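DNA polymerase III subunit delta (Bacillus subtilis, PDB 3ZH9) probably serves in the clamp-loading complex as the wrench that opens the beta sliding clamp so that it can be loaded onto primed DNA. Local coordinates at residues T151-E162 against G180-Q190; A170-H181 against V207-Q217. All blocks are in the same frame, centred on the assembly; numbering follows the deposited sequence.

Interaction 1. Residues T151-E162 against G180-Q190; sequences TTDFTVNLAKTE and GHLSSIFQEIQ. With SO4 (sulfate ion), chain B.
Helix 151-160 and helix 182-190 run in broadly the same direction, their axes 36° apart and 10.1 Å at closest approach, with Thr155 set against Ile185 and Ala159 against Ile189. At the Thr151 end of the contact, Thr151 CG2 presses on Ile185 CD1 at 3.4 Å, tighter than usual for two carbons. Phe154 takes Ile185 CG2 at its ring edge, and Leu182 CD2 makes an off-centre CH-pi contact with the same ring. Thr155 meets Ile185 at about a right angle; its OG1 donates to Thr151 O (2.8 Å), across the carbonyl plane from Thr155 N, while CG2 packs on Ile189 CD1. With an alanine here, Thr151 O would probably lose its second donor and a gap open beside Ile189 CD1. The two helices belong to a small helical bundle, consistent with the lid domain of AAA+ clamp-loader subunits. Farther along, Leu158 CG stands anti to the backbone N (chi1 -177°), which carries CD2 to within 3.6 Å of Phe186 CA. Water joins Thr151 OG1 to Gly180 O, and Thr151 OG1 also bonds Asn147 O. Gln190 NE2 donates weakly to Glu162 OE2. At the start of helix 182-190, His181 ND1 and Ser183 N hold a sulfate.

Interaction 2. Residues A170-H181 against V207-Q217; sequences AAEHLVLLVNGH and VKMLVARSLEQ. With SO4 (sulfate ion), chain M; SO4 (sulfate ion), chain H; SO4 (sulfate ion), chain B.
The imidazole of His173 lies between two aliphatic groups, Lys208 CE over one face, 4.3 Å from the ring centroid, and Leu177 CG of its own helix on the other, near the rim; Val207 CG1 sits at the ring edge. Leu177 CD2 packs 3.6 Å above one face of the Arg213 guanidinium, also off-centre, while at the edge of that group NH2 donates to a sulfate in its plane. A second sulfate accepts from the backbone N of Arg213. The His181 ring meets Glu216 edge-on: NE2 donates at 2.7 Å to OE1 on its syn side, nearly within the ring plane. Asn179 ND2 grips Glu216 OE1 as well, at 2.9 Å, from above the carboxylate plane, so two donors fix Glu216, whose extended chain (chi1 178°) carries the carboxylate to them. Asn179, with positive phi, is the C-prime residue of a Schellman motif that closes helix 170-177. Within this turn of chain, Leu177 O, at the last helical residue, accepts an almost linear bond (178°) from Ser214 N at 3.0 Å. Ser214 is itself the N-cap of helix 215-227, its OG taking the N-H of Gln217, so a helix C-terminus and a helix N-terminus are joined here. Val207 enters as a knob among Ala170, His173, Leu174 and Leu177, and Val211 CG1 continues this apolar seam, 3.9 Å from both Leu174 CD1 and Leu177 CD1.

Overall arrangement
Beyond the five-stranded parallel sheet of the N-terminal region, the chain enters helix 148-160, turns through the short strand 165-166, and runs along helix 168-177 into helix 182-195. Interaction 1 closes the loop between the first and third of these helices. Interaction 2 begins within that loop and ends beyond it, at helix 204-210 and the start of helix 215-227, so the two contacts cross rather than nest. They share Gly180 and His181, the turn between helices 168-177 and 182-195, and their centres lie 11 Å apart. Helix 168-177 packs against both partners of interaction 1, through Val175 on Thr155 and Leu174 on Ile189. Interaction 2 then ties it to helix 204-210 and the first turn of helix 215-227.

Interaction 1. Residues T151-E162 against G180-Q190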
loop_
_atom_site.group_PDB
_atom_site.type_symbol
_atom_site.label_atom_id
_atom_site.label_comp_id
_atom_site.label_asym_id
_atom_site.label_seq_id
_atom_site.Cartn_x
_atom_site.Cartn_y
_atom_site.Cartn_z
ATOM N N THR A 151 7.431 2.794 9.236
ATOM C CA THR A 151 5.989 2.706 9.361
ATOM C C THR A 151 5.528 3.263 10.709
ATOM O O THR A 151 4.502 3.928 10.788
ATOM C CB THR A 151 5.479 1.262 9.128
ATOM O OG1 THR A 151 5.879 0.832 7.823
ATOM C CG2 THR A 151 3.965 1.216 9.196
ATOM N N THR A 152 6.307 3.019 11.758
ATOM C CA THR A 152 6.039 3.627 13.059
ATOM C C THR A 152 6.111 5.165 13.038
ATOM O O THR A 152 5.212 5.841 13.531
ATOM C CB THR A 152 6.979 3.064 14.138
ATOM O OG1 THR A 152 6.756 1.658 14.253
ATOM C CG2 THR A 152 6.697 3.714 15.489
ATOM N N ASP A 153 7.170 5.723 12.470
ATOM C CA ASP A 153 7.266 7.187 12.361
ATOM C C ASP A 153 6.112 7.759 11.540
ATOM O O ASP A 153 5.527 8.780 11.888
ATOM C CB ASP A 153 8.611 7.628 11.754
ATOM C CG ASP A 153 9.798 7.244 12.613
ATOM O OD1 ASP A 153 9.591 6.817 13.771
ATOM O OD2 ASP A 153 10.946 7.377 12.131
ATOM N N PHE A 154 5.785 7.109 10.433
ATOM C CA PHE A 154 4.641 7.541 9.650
ATOM C C PHE A 154 3.369 7.625 10.499
ATOM O O PHE A 154 2.616 8.589 10.404
ATOM C CB PHE A 154 4.422 6.599 8.478
ATOM C CG PHE A 154 3.084 6.755 7.829
ATOM C CD1 PHE A 154 2.906 7.649 6.795
ATOM C CD2 PHE A 154 2.001 5.989 8.249
ATOM C CE1 PHE A 154 1.668 7.794 6.191
ATOM C CE2 PHE A 154 0.766 6.124 7.651
ATOM C CZ PHE A 154 0.600 7.032 6.616
ATOM N N THR A 155 3.135 6.599 11.314
ATOM C CA THR A 155 1.970 6.540 12.207
ATOM C C THR A 155 1.985 7.673 13.238
ATOM O O THR A 155 0.976 8.328 13.481
ATOM C CB THR A 155 1.926 5.192 12.947
ATOM O OG1 THR A 155 1.983 4.125 11.994
ATOM C CG2 THR A 155 0.644 5.042 13.778
ATOM N N VAL A 156 3.148 7.907 13.835
ATOM C CA VAL A 156 3.291 8.982 14.799
ATOM C C VAL A 156 2.999 10.341 14.171
ATOM O O VAL A 156 2.284 11.171 14.751
ATOM C CB VAL A 156 4.693 8.959 15.440
ATOM C CG1 VAL A 156 4.985 10.279 16.187
ATOM C CG2 VAL A 156 4.814 7.758 16.382
ATOM N N ASN A 157 3.538 10.565 12.978
ATOM C CA ASN A 157 3.336 11.832 12.298
ATOM C C ASN A 157 1.910 11.960 11.813
ATOM O O ASN A 157 1.384 13.053 11.729
ATOM C CB ASN A 157 4.299 11.983 11.124
ATOM C CG ASN A 157 5.711 12.265 11.573
ATOM O OD1 ASN A 157 5.930 13.007 12.533
ATOM N ND2 ASN A 157 6.684 11.665 10.886
ATOM N N LEU A 158 1.290 10.835 11.483
ATOM C CA LEU A 158 -0.076 10.864 10.993
ATOM C C LEU A 158 -1.020 11.425 12.067
ATOM O O LEU A 158 -1.862 12.267 11.771
ATOM C CB LEU A 158 -0.521 9.472 10.544
ATOM C CG LEU A 158 -1.926 9.447 9.957
ATOM C CD1 LEU A 158 -2.015 10.447 8.834
ATOM C CD2 LEU A 158 -2.313 8.043 9.474
ATOM N N ALA A 159 -0.873 10.955 13.304
ATOM C CA ALA A 159 -1.663 11.469 14.423
ATOM C C ALA A 159 -1.587 12.997 14.528
ATOM O O ALA A 159 -2.592 13.668 14.770
ATOM C CB ALA A 159 -1.226 10.799 15.758
ATOM N N LYS A 160 -0.396 13.552 14.336
ATOM C CA LYS A 160 -0.227 15.002 14.389
ATOM C C LYS A 160 -1.079 15.756 13.363
ATOM O O LYS A 160 -1.504 16.882 13.616
ATOM C CB LYS A 160 1.244 15.384 14.224
ATOM C CG LYS A 160 2.145 15.001 15.392
ATOM C CD LYS A 160 3.577 15.414 15.074
ATOM C CE LYS A 160 4.556 14.963 16.134
ATOM N NZ LYS A 160 5.948 15.223 15.690
ATOM N N THR A 161 -1.329 15.153 12.204
ATOM C CA THR A 161 -2.139 15.827 11.198
ATOM C C THR A 161 -3.596 15.983 11.639
ATOM O O THR A 161 -4.352 16.745 11.034
ATOM C CB THR A 161 -2.102 15.114 9.839
ATOM O OG1 THR A 161 -2.963 13.967 9.870
ATOM C CG2 THR A 161 -0.676 14.697 9.489
ATOM N N GLU A 162 -3.987 15.250 12.681
ATOM C CA GLU A 162 -5.335 15.353 13.234
ATOM C C GLU A 162 -5.322 16.072 14.585
ATOM O O GLU A 162 -6.307 16.021 15.328
ATOM C CB GLU A 162 -5.969 13.960 13.359
ATOM C CG GLU A 162 -6.261 13.315 12.007
ATOM C CD GLU A 162 -7.148 14.196 11.124
ATOM O OE1 GLU A 162 -8.010 14.921 11.671
ATOM O OE2 GLU A 162 -6.979 14.168 9.884
ATOM N N GLY A 180 1.006 -3.717 9.231
ATOM C CA GLY A 180 1.770 -2.734 8.484
ATOM C C GLY A 180 1.097 -2.020 7.312
ATOM O O GLY A 180 1.683 -1.106 6.749
ATOM N N HIS A 181 -0.113 -2.414 6.928
ATOM C CA HIS A 181 -0.800 -1.733 5.814
ATOM C C HIS A 181 -1.062 -0.251 6.114
ATOM O O HIS A 181 -1.713 0.074 7.120
ATOM C CB HIS A 181 -2.126 -2.421 5.509
ATOM C CG HIS A 181 -1.973 -3.812 4.992
ATOM N ND1 HIS A 181 -1.709 -4.089 3.668
ATOM C CD2 HIS A 181 -2.035 -5.010 5.624
ATOM C CE1 HIS A 181 -1.620 -5.398 3.503
ATOM N NE2 HIS A 181 -1.817 -5.980 4.674
ATOM N N LEU A 182 -0.570 0.641 5.252
ATOM C CA LEU A 182 -0.706 2.078 5.505
ATOM C C LEU A 182 -2.160 2.508 5.457
ATOM O O LEU A 182 -2.587 3.337 6.249
ATOM C CB LEU A 182 0.140 2.928 4.541
ATOM C CG LEU A 182 1.668 2.793 4.676
ATOM C CD1 LEU A 182 2.430 3.912 3.929
ATOM C CD2 LEU A 182 2.097 2.737 6.141
ATOM N N SER A 183 -2.919 1.929 4.535
ATOM C CA SER A 183 -4.340 2.239 4.417
ATOM C C SER A 183 -5.099 1.892 5.711
ATOM O O SER A 183 -6.021 2.600 6.116
ATOM C CB SER A 183 -4.946 1.483 3.231
ATOM O OG SER A 183 -4.991 0.089 3.493
ATOM N N SER A 184 -4.692 0.801 6.352
ATOM C CA SER A 184 -5.284 0.369 7.610
ATOM C C SER A 184 -4.835 1.260 8.758
ATOM O O SER A 184 -5.632 1.614 9.627
ATOM C CB SER A 184 -4.921 -1.087 7.903
ATOM O OG SER A 184 -5.325 -1.914 6.830
ATOM N N ILE A 185 -3.562 1.632 8.762
ATOM C CA ILE A 185 -3.070 2.554 9.774
ATOM C C ILE A 185 -3.806 3.897 9.678
ATOM O O ILE A 185 -4.184 4.471 10.689
ATOM C CB ILE A 185 -1.552 2.781 9.646
ATOM C CG1 ILE A 185 -0.784 1.510 9.994
ATOM C CG2 ILE A 185 -1.102 3.903 10.564
ATOM C CD1 ILE A 185 0.592 1.444 9.351
ATOM N N PHE A 186 -4.015 4.383 8.454
ATOM C CA PHE A 186 -4.676 5.658 8.252
ATOM C C PHE A 186 -6.100 5.569 8.787
ATOM O O PHE A 186 -6.560 6.403 9.557
ATOM C CB PHE A 186 -4.683 6.038 6.757
ATOM C CG PHE A 186 -5.360 7.345 6.480
ATOM C CD1 PHE A 186 -6.742 7.421 6.385
ATOM C CD2 PHE A 186 -4.616 8.509 6.332
ATOM C CE1 PHE A 186 -7.378 8.649 6.129
ATOM C CE2 PHE A 186 -5.234 9.736 6.088
ATOM C CZ PHE A 186 -6.619 9.810 5.984
ATOM N N GLN A 187 -6.794 4.531 8.370
ATOM C CA GLN A 187 -8.133 4.283 8.850
ATOM C C GLN A 187 -8.225 4.197 10.389
ATOM O O GLN A 187 -9.082 4.836 11.003
ATOM C CB GLN A 187 -8.677 3.022 8.190
ATOM C CG GLN A 187 -10.008 2.556 8.752
ATOM C CD GLN A 187 -10.540 1.324 8.041
ATOM O OE1 GLN A 187 -10.048 0.945 6.973
ATOM N NE2 GLN A 187 -11.549 0.693 8.631
ATOM N N GLU A 188 -7.354 3.413 11.012
ATOM C CA GLU A 188 -7.431 3.209 12.455
ATOM C C GLU A 188 -7.022 4.468 13.222
ATOM O O GLU A 188 -7.589 4.769 14.271
ATOM C CB GLU A 188 -6.578 2.008 12.898
ATOM C CG GLU A 188 -6.988 0.679 12.281
ATOM C CD GLU A 188 -8.455 0.289 12.560
ATOM O OE1 GLU A 188 -9.051 0.773 13.542
ATOM O OE2 GLU A 188 -9.013 -0.513 11.786
ATOM N N ILE A 189 -6.026 5.192 12.715
ATOM C CA ILE A 189 -5.658 6.472 13.325
ATOM C C ILE A 189 -6.843 7.464 13.305
ATOM O O ILE A 189 -7.128 8.113 14.303
ATOM C CB ILE A 189 -4.396 7.091 12.675
ATOM C CG1 ILE A 189 -3.129 6.346 13.132
ATOM C CG2 ILE A 189 -4.305 8.583 12.993
ATOM C CD1 ILE A 189 -2.806 6.475 14.628
ATOM N N GLN A 190 -7.561 7.554 12.190
ATOM C CA GLN A 190 -8.746 8.431 12.136
ATOM C C GLN A 190 -9.820 8.009 13.138
ATOM O O GLN A 190 -10.489 8.849 13.764
ATOM C CB GLN A 190 -9.359 8.454 10.730
ATOM C CG GLN A 190 -8.438 9.026 9.627
ATOM C CD GLN A 190 -7.992 10.470 9.872
ATOM O OE1 GLN A 190 -8.561 11.196 10.695
ATOM N NE2 GLN A 190 -6.970 10.892 9.142
HETATM S S SO4 B . -2.053 -0.818 1.550
HETATM O O1 SO4 B . -1.570 0.446 2.108
HETATM O O2 SO4 B . -1.110 -1.881 1.906
HETATM O O3 SO4 B . -2.149 -0.684 0.094
HETATM O O4 SO4 B . -3.368 -1.169 2.084
HETATM O O HOH W 1 4.309 -0.109 5.760
HETATM O O HOH W 2 -5.157 13.454 8.046
#

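Interaction 2. Residues A170-H181 against V207-Q217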
loop_
_atom_site.group_PDB
_atom_site.type_symbol
_atom_site.label_atom_id
_atom_site.label_comp_id
_atom_site.label_asym_id
_atom_site.label_seq_id
_atom_site.Cartn_x
_atom_site.Cartn_y
_atom_site.Cartn_z
ATOM N N ALA A 170 2.462 2.703 21.533
ATOM C CA ALA A 170 1.093 2.615 21.035
ATOM C C ALA A 170 1.072 2.491 19.518
ATOM O O ALA A 170 0.275 1.731 18.947
ATOM C CB ALA A 170 0.298 3.850 21.475
ATOM N N ALA A 171 1.947 3.260 18.876
ATOM C CA ALA A 171 2.091 3.270 17.427
ATOM C C ALA A 171 2.634 1.948 16.884
ATOM O O ALA A 171 2.161 1.436 15.871
ATOM C CB ALA A 171 3.010 4.430 16.998
ATOM N N GLU A 172 3.646 1.412 17.552
ATOM C CA GLU A 172 4.220 0.142 17.156
ATOM C C GLU A 172 3.184 -0.961 17.271
ATOM O O GLU A 172 3.129 -1.867 16.447
ATOM C CB GLU A 172 5.434 -0.189 18.029
ATOM C CG GLU A 172 6.680 0.600 17.633
ATOM C CD GLU A 172 7.835 0.417 18.602
ATOM O OE1 GLU A 172 7.577 0.045 19.768
ATOM O OE2 GLU A 172 8.998 0.649 18.192
ATOM N N HIS A 173 2.374 -0.895 18.312
ATOM C CA HIS A 173 1.354 -1.916 18.498
ATOM C C HIS A 173 0.282 -1.835 17.412
ATOM O O HIS A 173 -0.184 -2.850 16.897
ATOM C CB HIS A 173 0.711 -1.811 19.869
ATOM C CG HIS A 173 -0.065 -3.034 20.240
ATOM N ND1 HIS A 173 -1.424 -3.017 20.457
ATOM C CD2 HIS A 173 0.327 -4.321 20.384
ATOM C CE1 HIS A 173 -1.838 -4.243 20.744
ATOM N NE2 HIS A 173 -0.794 -5.049 20.708
ATOM N N LEU A 174 -0.088 -0.615 17.051
ATOM C CA LEU A 174 -1.063 -0.396 15.995
ATOM C C LEU A 174 -0.559 -0.999 14.687
ATOM O O LEU A 174 -1.270 -1.730 14.002
ATOM C CB LEU A 174 -1.333 1.109 15.822
ATOM C CG LEU A 174 -2.214 1.411 14.597
ATOM C CD1 LEU A 174 -3.487 0.589 14.665
ATOM C CD2 LEU A 174 -2.549 2.878 14.542
ATOM N N VAL A 175 0.682 -0.679 14.352
ATOM C CA VAL A 175 1.312 -1.198 13.145
ATOM C C VAL A 175 1.350 -2.733 13.129
ATOM O O VAL A 175 1.106 -3.363 12.107
ATOM C CB VAL A 175 2.730 -0.599 12.987
ATOM C CG1 VAL A 175 3.565 -1.361 11.922
ATOM C CG2 VAL A 175 2.628 0.875 12.663
ATOM N N LEU A 176 1.644 -3.335 14.271
ATOM C CA LEU A 176 1.593 -4.790 14.405
ATOM C C LEU A 176 0.191 -5.351 14.106
ATOM O O LEU A 176 0.044 -6.353 13.400
ATOM C CB LEU A 176 1.993 -5.190 15.832
ATOM C CG LEU A 176 1.780 -6.660 16.223
ATOM C CD1 LEU A 176 2.913 -7.513 15.692
ATOM C CD2 LEU A 176 1.680 -6.820 17.733
ATOM N N LEU A 177 -0.829 -4.709 14.670
ATOM C CA LEU A 177 -2.194 -5.213 14.612
ATOM C C LEU A 177 -2.730 -5.240 13.188
ATOM O O LEU A 177 -3.499 -6.122 12.822
ATOM C CB LEU A 177 -3.124 -4.361 15.490
ATOM C CG LEU A 177 -3.016 -4.537 17.008
ATOM C CD1 LEU A 177 -3.829 -3.457 17.717
ATOM C CD2 LEU A 177 -3.455 -5.928 17.445
ATOM N N VAL A 178 -2.337 -4.263 12.382
ATOM C CA VAL A 178 -2.892 -4.182 11.044
ATOM C C VAL A 178 -1.886 -4.682 10.025
ATOM O O VAL A 178 -2.057 -4.480 8.817
ATOM C CB VAL A 178 -3.390 -2.760 10.702
ATOM C CG1 VAL A 178 -4.470 -2.341 11.717
ATOM C CG2 VAL A 178 -2.235 -1.769 10.671
ATOM N N ASN A 179 -0.852 -5.355 10.527
ATOM C CA ASN A 179 0.164 -5.960 9.665
ATOM C C ASN A 179 0.831 -4.946 8.751
ATOM O O ASN A 179 1.156 -5.267 7.609
ATOM C CB ASN A 179 -0.443 -7.071 8.800
ATOM C CG ASN A 179 0.535 -8.224 8.548
ATOM O OD1 ASN A 179 1.367 -8.538 9.396
ATOM N ND2 ASN A 179 0.436 -8.847 7.380
ATOM N N GLY A 180 1.006 -3.717 9.231
ATOM C CA GLY A 180 1.770 -2.734 8.484
ATOM C C GLY A 180 1.097 -2.020 7.312
ATOM O O GLY A 180 1.683 -1.106 6.749
ATOM N N HIS A 181 -0.113 -2.414 6.928
ATOM C CA HIS A 181 -0.800 -1.733 5.814
ATOM C C HIS A 181 -1.062 -0.251 6.114
ATOM O O HIS A 181 -1.713 0.074 7.120
ATOM C CB HIS A 181 -2.126 -2.421 5.509
ATOM C CG HIS A 181 -1.973 -3.812 4.992
ATOM N ND1 HIS A 181 -1.709 -4.089 3.668
ATOM C CD2 HIS A 181 -2.035 -5.010 5.624
ATOM C CE1 HIS A 181 -1.620 -5.398 3.503
ATOM N NE2 HIS A 181 -1.817 -5.980 4.674
ATOM N N VAL A 207 -5.507 1.875 21.705
ATOM C CA VAL A 207 -5.225 1.030 20.547
ATOM C C VAL A 207 -5.765 -0.374 20.763
ATOM O O VAL A 207 -6.496 -0.903 19.916
ATOM C CB VAL A 207 -3.726 0.965 20.225
ATOM C CG1 VAL A 207 -3.463 -0.075 19.143
ATOM C CG2 VAL A 207 -3.217 2.369 19.801
ATOM N N LYS A 208 -5.410 -0.972 21.897
ATOM C CA LYS A 208 -5.818 -2.343 22.196
ATOM C C LYS A 208 -7.316 -2.490 22.323
ATOM O O LYS A 208 -7.858 -3.516 21.944
ATOM C CB LYS A 208 -5.174 -2.840 23.491
ATOM C CG LYS A 208 -3.647 -2.978 23.430
ATOM C CD LYS A 208 -3.117 -3.473 24.786
ATOM C CE LYS A 208 -1.742 -4.120 24.651
ATOM N NZ LYS A 208 -1.086 -4.402 25.974
ATOM N N MET A 209 -8.004 -1.496 22.885
ATOM C CA MET A 209 -9.436 -1.694 23.078
ATOM C C MET A 209 -10.188 -1.489 21.769
ATOM O O MET A 209 -11.152 -2.193 21.481
ATOM C CB MET A 209 -10.005 -0.832 24.210
ATOM C CG MET A 209 -10.115 0.645 23.924
ATOM S SD MET A 209 -10.819 1.552 25.357
ATOM C CE MET A 209 -9.469 1.413 26.521
ATOM N N LEU A 210 -9.723 -0.552 20.956
ATOM C CA LEU A 210 -10.509 -0.186 19.783
ATOM C C LEU A 210 -10.142 -0.974 18.519
ATOM O O LEU A 210 -11.013 -1.267 17.708
ATOM C CB LEU A 210 -10.424 1.320 19.525
ATOM C CG LEU A 210 -11.434 1.862 18.503
ATOM C CD1 LEU A 210 -12.882 1.827 19.049
ATOM C CD2 LEU A 210 -11.052 3.274 18.086
ATOM N N VAL A 211 -8.870 -1.343 18.370
ATOM C CA VAL A 211 -8.364 -1.821 17.075
ATOM C C VAL A 211 -8.245 -3.330 17.057
ATOM O O VAL A 211 -7.468 -3.904 17.832
ATOM C CB VAL A 211 -6.984 -1.229 16.735
ATOM C CG1 VAL A 211 -6.450 -1.795 15.411
ATOM C CG2 VAL A 211 -7.026 0.289 16.677
ATOM N N ALA A 212 -9.024 -3.978 16.189
ATOM C CA ALA A 212 -9.020 -5.438 16.123
ATOM C C ALA A 212 -7.822 -5.958 15.323
ATOM O O ALA A 212 -7.499 -5.441 14.251
ATOM C CB ALA A 212 -10.323 -5.959 15.516
ATOM N N ARG A 213 -7.174 -6.991 15.844
ATOM C CA ARG A 213 -6.105 -7.665 15.115
ATOM C C ARG A 213 -6.663 -8.165 13.795
ATOM O O ARG A 213 -7.679 -8.854 13.768
ATOM C CB ARG A 213 -5.570 -8.817 15.948
ATOM C CG ARG A 213 -4.220 -9.333 15.504
ATOM C CD ARG A 213 -3.700 -10.392 16.481
ATOM N NE ARG A 213 -3.354 -9.786 17.765
ATOM C CZ ARG A 213 -2.110 -9.564 18.188
ATOM N NH1 ARG A 213 -1.065 -9.914 17.441
ATOM N NH2 ARG A 213 -1.909 -8.999 19.369
ATOM N N SER A 214 -6.026 -7.791 12.691
ATOM C CA SER A 214 -6.526 -8.179 11.372
ATOM C C SER A 214 -6.490 -9.708 11.164
ATOM O O SER A 214 -5.693 -10.423 11.787
ATOM C CB SER A 214 -5.745 -7.473 10.256
ATOM O OG SER A 214 -4.474 -8.071 10.077
ATOM N N LEU A 215 -7.381 -10.198 10.310
ATOM C CA LEU A 215 -7.405 -11.612 9.931
ATOM C C LEU A 215 -6.049 -12.051 9.380
ATOM O O LEU A 215 -5.533 -13.119 9.726
ATOM C CB LEU A 215 -8.493 -11.844 8.881
ATOM C CG LEU A 215 -8.754 -13.260 8.359
ATOM C CD1 LEU A 215 -9.015 -14.222 9.504
ATOM C CD2 LEU A 215 -9.942 -13.236 7.410
ATOM N N GLU A 216 -5.464 -11.207 8.534
ATOM C CA GLU A 216 -4.184 -11.510 7.911
ATOM C C GLU A 216 -3.073 -11.549 8.955
ATOM O O GLU A 216 -2.137 -12.346 8.860
ATOM C CB GLU A 216 -3.857 -10.477 6.826
ATOM C CG GLU A 216 -2.506 -10.702 6.160
ATOM C CD GLU A 216 -2.165 -9.637 5.122
ATOM O OE1 GLU A 216 -1.778 -8.513 5.522
ATOM O OE2 GLU A 216 -2.275 -9.932 3.909
ATOM N N GLN A 217 -3.166 -10.688 9.960
ATOM C CA GLN A 217 -2.184 -10.729 11.037
ATOM C C GLN A 217 -2.391 -11.987 11.882
ATOM O O GLN A 217 -1.421 -12.642 12.310
ATOM C CB GLN A 217 -2.273 -9.467 11.898
ATOM C CG GLN A 217 -1.677 -9.639 13.287
ATOM C CD GLN A 217 -0.174 -9.704 13.261
ATOM O OE1 GLN A 217 0.445 -9.276 12.296
ATOM N NE2 GLN A 217 0.422 -10.240 14.317
HETATM S S SO4 M . -4.119 -6.959 21.969
HETATM O O1 SO4 M . -4.166 -5.708 21.190
HETATM O O2 SO4 M . -3.067 -7.834 21.446
HETATM O O3 SO4 M . -5.399 -7.667 21.885
HETATM O O4 SO4 M . -3.856 -6.655 23.376
HETATM S S SO4 H . -8.710 -8.257 18.987
HETATM O O1 SO4 H . -8.948 -7.344 20.114
HETATM O O2 SO4 H . -7.479 -7.849 18.319
HETATM O O3 SO4 H . -9.813 -8.202 18.026
HETATM O O4 SO4 H . -8.571 -9.618 19.513
HETATM S S SO4 B . -2.053 -0.818 1.550
HETATM O O1 SO4 B . -1.570 0.446 2.108
HETATM O O2 SO4 B . -1.110 -1.881 1.906
HETATM O O3 SO4 B . -2.149 -0.684 0.094
HETATM O O4 SO4 B . -3.368 -1.169 2.084
#